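Local coordinates for protein NEQ263 (Nanoarchaeum equitans Kin4-M, PDB 5BN3) that probably binds ATP as one subunit of the NeqA-NeqB catalytic core complex of an archaeal ATP synthase, at residues B[15-18]-B[19-22]; B[192-196]-B[197-201]; B[402-405]-B[406-410]. One frame throughout, in Å; residues are numbered along the deposited sequence.

Contact 1. Residues B[15-18]-B[19-22]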
loop_
_atom_site.group_PDB
_atom_site.type_symbol
_atom_site.label_atom_id
_atom_site.label_comp_id
_atom_site.label_asym_id
_atom_site.label_seq_id
_atom_site.Cartn_x
_atom_site.Cartn_y
_atom_site.Cartn_z
ATOM N N ASN B 15 -34.641 -13.064 24.195
ATOM C CA ASN B 15 -34.334 -14.045 23.151
ATOM C C ASN B 15 -34.423 -13.513 21.716
ATOM O O ASN B 15 -35.326 -13.884 20.966
ATOM C CB ASN B 15 -35.200 -15.300 23.315
ATOM C CG ASN B 15 -34.947 -16.015 24.630
ATOM O OD1 ASN B 15 -33.943 -15.773 25.304
ATOM N ND2 ASN B 15 -35.857 -16.908 24.998
ATOM N N PRO B 16 -33.472 -12.648 21.330
ATOM C CA PRO B 16 -33.456 -12.049 19.990
ATOM C C PRO B 16 -33.273 -13.091 18.892
ATOM O O PRO B 16 -32.558 -14.076 19.090
ATOM C CB PRO B 16 -32.227 -11.134 20.029
ATOM C CG PRO B 16 -31.964 -10.893 21.479
ATOM C CD PRO B 16 -32.361 -12.162 22.161
ATOM N N MET B 17 -33.917 -12.868 17.751
ATOM C CA MET B 17 -33.770 -13.738 16.592
ATOM C C MET B 17 -32.964 -13.017 15.518
ATOM O O MET B 17 -33.257 -11.871 15.182
ATOM C CB MET B 17 -35.145 -14.128 16.042
ATOM C CG MET B 17 -35.122 -14.784 14.666
ATOM S SD MET B 17 -36.773 -14.923 13.942
ATOM C CE MET B 17 -37.595 -15.932 15.175
ATOM N N LEU B 18 -31.946 -13.687 14.989
ATOM C CA LEU B 18 -31.126 -13.113 13.926
ATOM C C LEU B 18 -31.973 -12.900 12.672
ATOM O O LEU B 18 -32.567 -13.846 12.153
ATOM C CB LEU B 18 -29.954 -14.041 13.604
ATOM C CG LEU B 18 -28.572 -13.444 13.317
ATOM C CD1 LEU B 18 -27.907 -14.183 12.162
ATOM C CD2 LEU B 18 -28.636 -11.948 13.043
ATOM N N GLY B 19 -32.035 -11.660 12.195
ATOM C CA GLY B 19 -32.794 -11.344 10.997
ATOM C C GLY B 19 -34.246 -10.977 11.254
ATOM O O GLY B 19 -35.003 -10.726 10.317
ATOM N N GLU B 20 -34.627 -10.936 12.528
ATOM C CA GLU B 20 -36.013 -10.706 12.936
ATOM C C GLU B 20 -36.527 -9.314 12.555
ATOM O O GLU B 20 -35.829 -8.314 12.731
ATOM C CB GLU B 20 -36.127 -10.913 14.452
ATOM C CG GLU B 20 -37.494 -10.670 15.063
ATOM C CD GLU B 20 -37.485 -10.858 16.571
ATOM O OE1 GLU B 20 -38.568 -11.075 17.151
ATOM O OE2 GLU B 20 -36.393 -10.787 17.180
ATOM N N VAL B 21 -37.748 -9.260 12.030
ATOM C CA VAL B 21 -38.399 -7.992 11.714
ATOM C C VAL B 21 -39.146 -7.471 12.935
ATOM O O VAL B 21 -39.953 -8.187 13.529
ATOM C CB VAL B 21 -39.406 -8.149 10.566
ATOM C CG1 VAL B 21 -40.031 -6.808 10.222
ATOM C CG2 VAL B 21 -38.729 -8.736 9.351
ATOM N N ILE B 22 -38.877 -6.224 13.310
ATOM C CA ILE B 22 -39.566 -5.613 14.442
ATOM C C ILE B 22 -40.316 -4.346 14.030
ATOM O O ILE B 22 -39.789 -3.510 13.291
ATOM C CB ILE B 22 -38.607 -5.325 15.621
ATOM C CG1 ILE B 22 -37.473 -4.393 15.194
ATOM C CG2 ILE B 22 -38.037 -6.624 16.173
ATOM C CD1 ILE B 22 -36.424 -4.176 16.271
#

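Contact 2. Residues B[192-196]-B[197-201]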
loop_
_atom_site.group_PDB
_atom_site.type_symbol
_atom_site.label_atom_id
_atom_site.label_comp_id
_atom_site.label_asym_id
_atom_site.label_seq_id
_atom_site.Cartn_x
_atom_site.Cartn_y
_atom_site.Cartn_z
ATOM N N ALA B 192 -30.502 6.442 -3.653
ATOM C CA ALA B 192 -29.100 6.573 -3.258
ATOM C C ALA B 192 -28.915 6.942 -1.786
ATOM O O ALA B 192 -27.921 6.556 -1.166
ATOM C CB ALA B 192 -28.396 7.583 -4.149
ATOM N N ASP B 193 -29.864 7.689 -1.231
ATOM C CA ASP B 193 -29.761 8.132 0.159
ATOM C C ASP B 193 -30.607 7.293 1.119
ATOM O O ASP B 193 -30.863 7.702 2.252
ATOM C CB ASP B 193 -30.129 9.616 0.283
ATOM C CG ASP B 193 -31.579 9.892 -0.068
ATOM O OD1 ASP B 193 -32.198 9.066 -0.773
ATOM O OD2 ASP B 193 -32.105 10.943 0.357
ATOM N N SER B 194 -31.025 6.113 0.668
ATOM C CA SER B 194 -31.851 5.230 1.488
ATOM C C SER B 194 -31.026 4.458 2.518
ATOM O O SER B 194 -29.795 4.434 2.453
ATOM C CB SER B 194 -32.638 4.259 0.606
ATOM O OG SER B 194 -31.771 3.395 -0.108
ATOM N N SER B 195 -31.713 3.840 3.475
ATOM C CA SER B 195 -31.062 2.993 4.471
ATOM C C SER B 195 -30.333 1.847 3.777
ATOM O O SER B 195 -30.811 1.332 2.761
ATOM C CB SER B 195 -32.102 2.437 5.448
ATOM O OG SER B 195 -31.524 1.493 6.332
ATOM N N PRO B 196 -29.169 1.449 4.313
ATOM C CA PRO B 196 -28.410 0.363 3.685
ATOM C C PRO B 196 -29.175 -0.958 3.674
ATOM O O PRO B 196 -28.927 -1.777 2.791
ATOM C CB PRO B 196 -27.152 0.252 4.559
ATOM C CG PRO B 196 -27.518 0.895 5.854
ATOM C CD PRO B 196 -28.483 1.987 5.500
ATOM N N ILE B 197 -30.084 -1.162 4.625
ATOM C CA ILE B 197 -30.886 -2.383 4.649
ATOM C C ILE B 197 -31.836 -2.467 3.445
ATOM O O ILE B 197 -32.088 -3.554 2.926
ATOM C CB ILE B 197 -31.658 -2.549 5.990
ATOM C CG1 ILE B 197 -32.233 -3.960 6.124
ATOM C CG2 ILE B 197 -32.773 -1.524 6.116
ATOM C CD1 ILE B 197 -31.193 -5.013 6.397
ATOM N N GLU B 198 -32.347 -1.326 2.986
ATOM C CA GLU B 198 -33.212 -1.323 1.808
ATOM C C GLU B 198 -32.405 -1.631 0.550
ATOM O O GLU B 198 -32.889 -2.301 -0.367
ATOM C CB GLU B 198 -33.941 0.017 1.647
ATOM C CG GLU B 198 -34.871 0.035 0.434
ATOM C CD GLU B 198 -35.639 1.331 0.264
ATOM O OE1 GLU B 198 -35.627 2.178 1.185
ATOM O OE2 GLU B 198 -36.266 1.499 -0.804
ATOM N N LYS B 199 -31.172 -1.138 0.513
ATOM C CA LYS B 199 -30.303 -1.351 -0.638
ATOM C C LYS B 199 -29.947 -2.824 -0.830
ATOM O O LYS B 199 -29.993 -3.333 -1.947
ATOM C CB LYS B 199 -29.029 -0.505 -0.521
ATOM C CG LYS B 199 -29.246 0.994 -0.729
ATOM C CD LYS B 199 -27.915 1.719 -0.926
ATOM C CE LYS B 199 -28.105 3.222 -1.091
ATOM N NZ LYS B 199 -28.303 3.923 0.205
ATOM N N ILE B 200 -29.596 -3.513 0.252
ATOM C CA ILE B 200 -29.194 -4.914 0.125
ATOM C C ILE B 200 -30.385 -5.858 -0.032
ATOM O O ILE B 200 -30.227 -6.990 -0.488
ATOM C CB ILE B 200 -28.279 -5.392 1.281
ATOM C CG1 ILE B 200 -29.040 -5.422 2.606
ATOM C CG2 ILE B 200 -27.026 -4.525 1.374
ATOM C CD1 ILE B 200 -28.435 -6.379 3.617
ATOM N N TYR B 201 -31.574 -5.394 0.343
ATOM C CA TYR B 201 -32.795 -6.175 0.148
ATOM C C TYR B 201 -33.336 -6.056 -1.277
ATOM O O TYR B 201 -34.068 -6.928 -1.741
ATOM C CB TYR B 201 -33.873 -5.767 1.160
ATOM C CG TYR B 201 -33.745 -6.444 2.506
ATOM C CD1 TYR B 201 -32.610 -7.172 2.835
ATOM C CD2 TYR B 201 -34.769 -6.373 3.439
ATOM C CE1 TYR B 201 -32.495 -7.798 4.061
ATOM C CE2 TYR B 201 -34.663 -6.999 4.666
ATOM C CZ TYR B 201 -33.525 -7.709 4.971
ATOM O OH TYR B 201 -33.413 -8.334 6.193
HETATM O O HOH W 1 -34.714 3.437 3.260
#

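Contact 3. Residues B[402-405]-B[406-410]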
loop_
_atom_site.group_PDB
_atom_site.type_symbol
_atom_site.label_atom_id
_atom_site.label_comp_id
_atom_site.label_asym_id
_atom_site.label_seq_id
_atom_site.Cartn_x
_atom_site.Cartn_y
_atom_site.Cartn_z
ATOM N N ASP B 402 -16.766 -11.228 -43.021
ATOM C CA ASP B 402 -16.317 -11.639 -44.349
ATOM C C ASP B 402 -15.820 -10.444 -45.162
ATOM O O ASP B 402 -14.769 -10.509 -45.796
ATOM C CB ASP B 402 -17.446 -12.345 -45.110
ATOM C CG ASP B 402 -17.766 -13.718 -44.547
ATOM O OD1 ASP B 402 -16.894 -14.316 -43.880
ATOM O OD2 ASP B 402 -18.890 -14.206 -44.787
ATOM N N SER B 403 -16.579 -9.354 -45.134
ATOM C CA SER B 403 -16.223 -8.142 -45.867
ATOM C C SER B 403 -14.920 -7.514 -45.367
ATOM O O SER B 403 -14.078 -7.094 -46.163
ATOM C CB SER B 403 -17.365 -7.128 -45.779
ATOM O OG SER B 403 -17.029 -5.926 -46.443
ATOM N N ILE B 404 -14.759 -7.462 -44.047
ATOM C CA ILE B 404 -13.556 -6.907 -43.431
ATOM C C ILE B 404 -12.320 -7.746 -43.758
ATOM O O ILE B 404 -11.247 -7.206 -44.035
ATOM C CB ILE B 404 -13.717 -6.790 -41.897
ATOM C CG1 ILE B 404 -14.846 -5.814 -41.550
ATOM C CG2 ILE B 404 -12.429 -6.325 -41.252
ATOM C CD1 ILE B 404 -15.166 -5.749 -40.068
ATOM N N LEU B 405 -12.479 -9.068 -43.729
ATOM C CA LEU B 405 -11.392 -9.989 -44.054
ATOM C C LEU B 405 -10.860 -9.759 -45.468
ATOM O O LEU B 405 -9.654 -9.820 -45.704
ATOM C CB LEU B 405 -11.851 -11.440 -43.880
ATOM C CG LEU B 405 -11.926 -11.949 -42.438
ATOM C CD1 LEU B 405 -12.557 -13.331 -42.363
ATOM C CD2 LEU B 405 -10.537 -11.975 -41.829
ATOM N N SER B 406 -11.766 -9.479 -46.399
ATOM C CA SER B 406 -11.393 -9.195 -47.780
ATOM C C SER B 406 -10.682 -7.849 -47.901
ATOM O O SER B 406 -9.638 -7.752 -48.548
ATOM C CB SER B 406 -12.629 -9.220 -48.678
ATOM O OG SER B 406 -13.272 -10.481 -48.617
ATOM N N GLN B 407 -11.252 -6.817 -47.280
ATOM C CA GLN B 407 -10.659 -5.481 -47.287
ATOM C C GLN B 407 -9.255 -5.485 -46.692
ATOM O O GLN B 407 -8.391 -4.717 -47.112
ATOM C CB GLN B 407 -11.529 -4.492 -46.500
ATOM C CG GLN B 407 -12.909 -4.230 -47.082
ATOM C CD GLN B 407 -13.607 -3.056 -46.413
ATOM O OE1 GLN B 407 -13.075 -1.947 -46.365
ATOM N NE2 GLN B 407 -14.804 -3.300 -45.889
ATOM N N SER B 408 -9.036 -6.356 -45.713
ATOM C CA SER B 408 -7.767 -6.398 -44.994
ATOM C C SER B 408 -6.678 -7.159 -45.744
ATOM O O SER B 408 -5.490 -6.897 -45.554
ATOM C CB SER B 408 -7.966 -7.005 -43.605
ATOM O OG SER B 408 -8.852 -6.211 -42.837
ATOM N N GLY B 409 -7.078 -8.101 -46.591
ATOM C CA GLY B 409 -6.119 -8.909 -47.324
ATOM C C GLY B 409 -5.966 -10.289 -46.719
ATOM O O GLY B 409 -5.316 -11.163 -47.294
ATOM N N LEU B 410 -6.563 -10.476 -45.546
ATOM C CA LEU B 410 -6.596 -11.777 -44.889
ATOM C C LEU B 410 -7.562 -12.692 -45.637
ATOM O O LEU B 410 -8.414 -12.214 -46.386
ATOM C CB LEU B 410 -7.040 -11.620 -43.431
ATOM C CG LEU B 410 -6.149 -10.780 -42.511
ATOM C CD1 LEU B 410 -6.718 -10.708 -41.099
ATOM C CD2 LEU B 410 -4.749 -11.354 -42.486
#

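Contact 1. Residues B[15-18]-B[19-22]
Glu20 N donates to Met17 O over 3.1 Å and closes a type II beta turn from Met17 to Glu20. The turn leads into strand 20-23 of the six-stranded antiparallel sheet in the N-terminal domain. Gly19 holds the third position with a phi of 90°. A side chain there would be jammed against Leu18 O.

A second bond runs the other way. Met17 N donates to Glu20 OE2 at 3.3 Å and comes from above the carboxylate plane, 45° out of it. The link is fairly straight. Both Glu20 bonds therefore return to one residue, one to its N-H and one to its carbonyl. The Glu20 chain reaches back because CG lies anti to the backbone N (chi1 178°) and the rest is extended. The other carboxylate oxygen, OE1, forms a salt bridge with Arg56 NE. Arg56 also bonds Asn15 O, so the arginine ties the loop to the same carboxylate. With an alanine at Glu20, Met17 N would probably lose this acceptor and Arg56 its charged mate.

From within the turn, Gly19 and Glu20 make backbone hydrogen bonds with Val31 of strand 28-35. On the loop side, Pro16 and Leu18 make backbone bonds to the neighbouring V-type ATP synthase alpha chain, and Leu18 packs on its Ile7.

The Met17 and Glu20 side chains cross at about a right angle. Their CB atoms stand 3.7 Å apart, and Met17 SD lies 4.1 Å from Glu20 CB.

Contact 2. Residues B[192-196]-B[197-201]
Ser195 is the N-cap of helix 196-215, in the strand-loop-helix unit that follows strand 185-190 in the P-loop nucleotide-binding domain. Pro196 takes the first helical position. It has no N-H to satisfy there.

The cap itself is loose. Ser195 OG accepts from Ile197 N in a weak bond of 3.5 Å, and the same hydroxyl is also bonded to Leu43 O. Its carbonyl, Ser195 O, receives weak bonds from both Glu198 N and Lys199 N. Regular helical bonding follows, with Ile200 N donating to Pro196 O at 3.1 Å.

Glu198 sits three residues past the cap, where a capping box would have its acceptor. Here a water stands in between. It accepts from Ser195 N at 3.0 Å and donates to Glu198 OE1 at 2.6 Å. Glu198 OE2 is bonded to Gly76 N, so both carboxylate oxygens have partners.

Lys199 folds back over the loop. Its CG lies anti to the carbonyl carbon, and the chain stays extended until it bends at chi4 (80°). This brings NZ to two loop carbonyls, Ser194 O at 2.7 Å and Ala192 O at 3.0 Å. The ammonium lies above both carbonyl planes. The two bonds pin the loop against the first turn, and the positive charge would probably polarise both carbonyls. Ser194 OG, bonded to Lys191 O, lies beside the lysine chain near CG.

Outside, Pro196 packs on Arg351 of the neighbouring V-type ATP synthase alpha chain. One turn along the helix, Ile197 CG1 sits over the centre of one face of the Tyr201 ring, 4.1 Å above its plane.

Contact 3. Residues B[402-405]-B[406-410]
Ser406, Gln407 and Ser408 donate their backbone N-H groups to the carbonyls of Asp402, Ser403 and Ile404; helix 394-408 runs to Ser408, and Gly409, with a phi of 102°, is the first residue to leave the helical range. Gly409 N makes a weak bond of 3.2 Å to Leu405 O.

Two serines add a side-chain bond to the same carbonyl that their own N-H reaches. Ser408 OG donates to Ile404 O at 2.9 Å, and Ser408 N donates to it over an equal distance. Ser406 OG and N both donate to Asp402 O. In each pair the two donors come from opposite faces of the carbonyl plane. The hydroxyls can turn back because each OG lies anti to its carbonyl carbon (chi1 -62° in Ser408).

Gln407 NE2 points to Ser403 OG in a weak bond of 3.5 Å. Past the glycine, the Leu410 side chain returns across Leu405 at about a right angle, with CB 3.9 Å from Leu405 CD2. Ile404 and Leu405 pack on Phe375 of helix 367-384, and Asp402 OD2 is bonded to Tyr339 OH.

Chemically, Ser406 and Ser408 satisfy their hydroxyls within the helix. For the buried Ser408 this probably lowers the cost of its polar group, and it gives Ile404 O a second donor near the helix end.

Overall arrangement
The three contacts follow one another along the chain in three different family regions. Contacts 1 and 2 are neighbours, with centres 19 Å apart and nearest atoms about 5 Å apart. Strand 28-35 lies between them: Glu20 touches its Val31, and Ile197 and Tyr201 touch its Ile30. Both contacts also border a V-type ATP synthase alpha chain. Contact 3 lies across the chain's centre, its own centre 52 Å from contact 2 and 66 Å from contact 1, and no other protein chain touches it. All three are away from Arg326, which binds ADP in a structure of this protein. The Met17 side chain is about 12 Å from a magnesium ion.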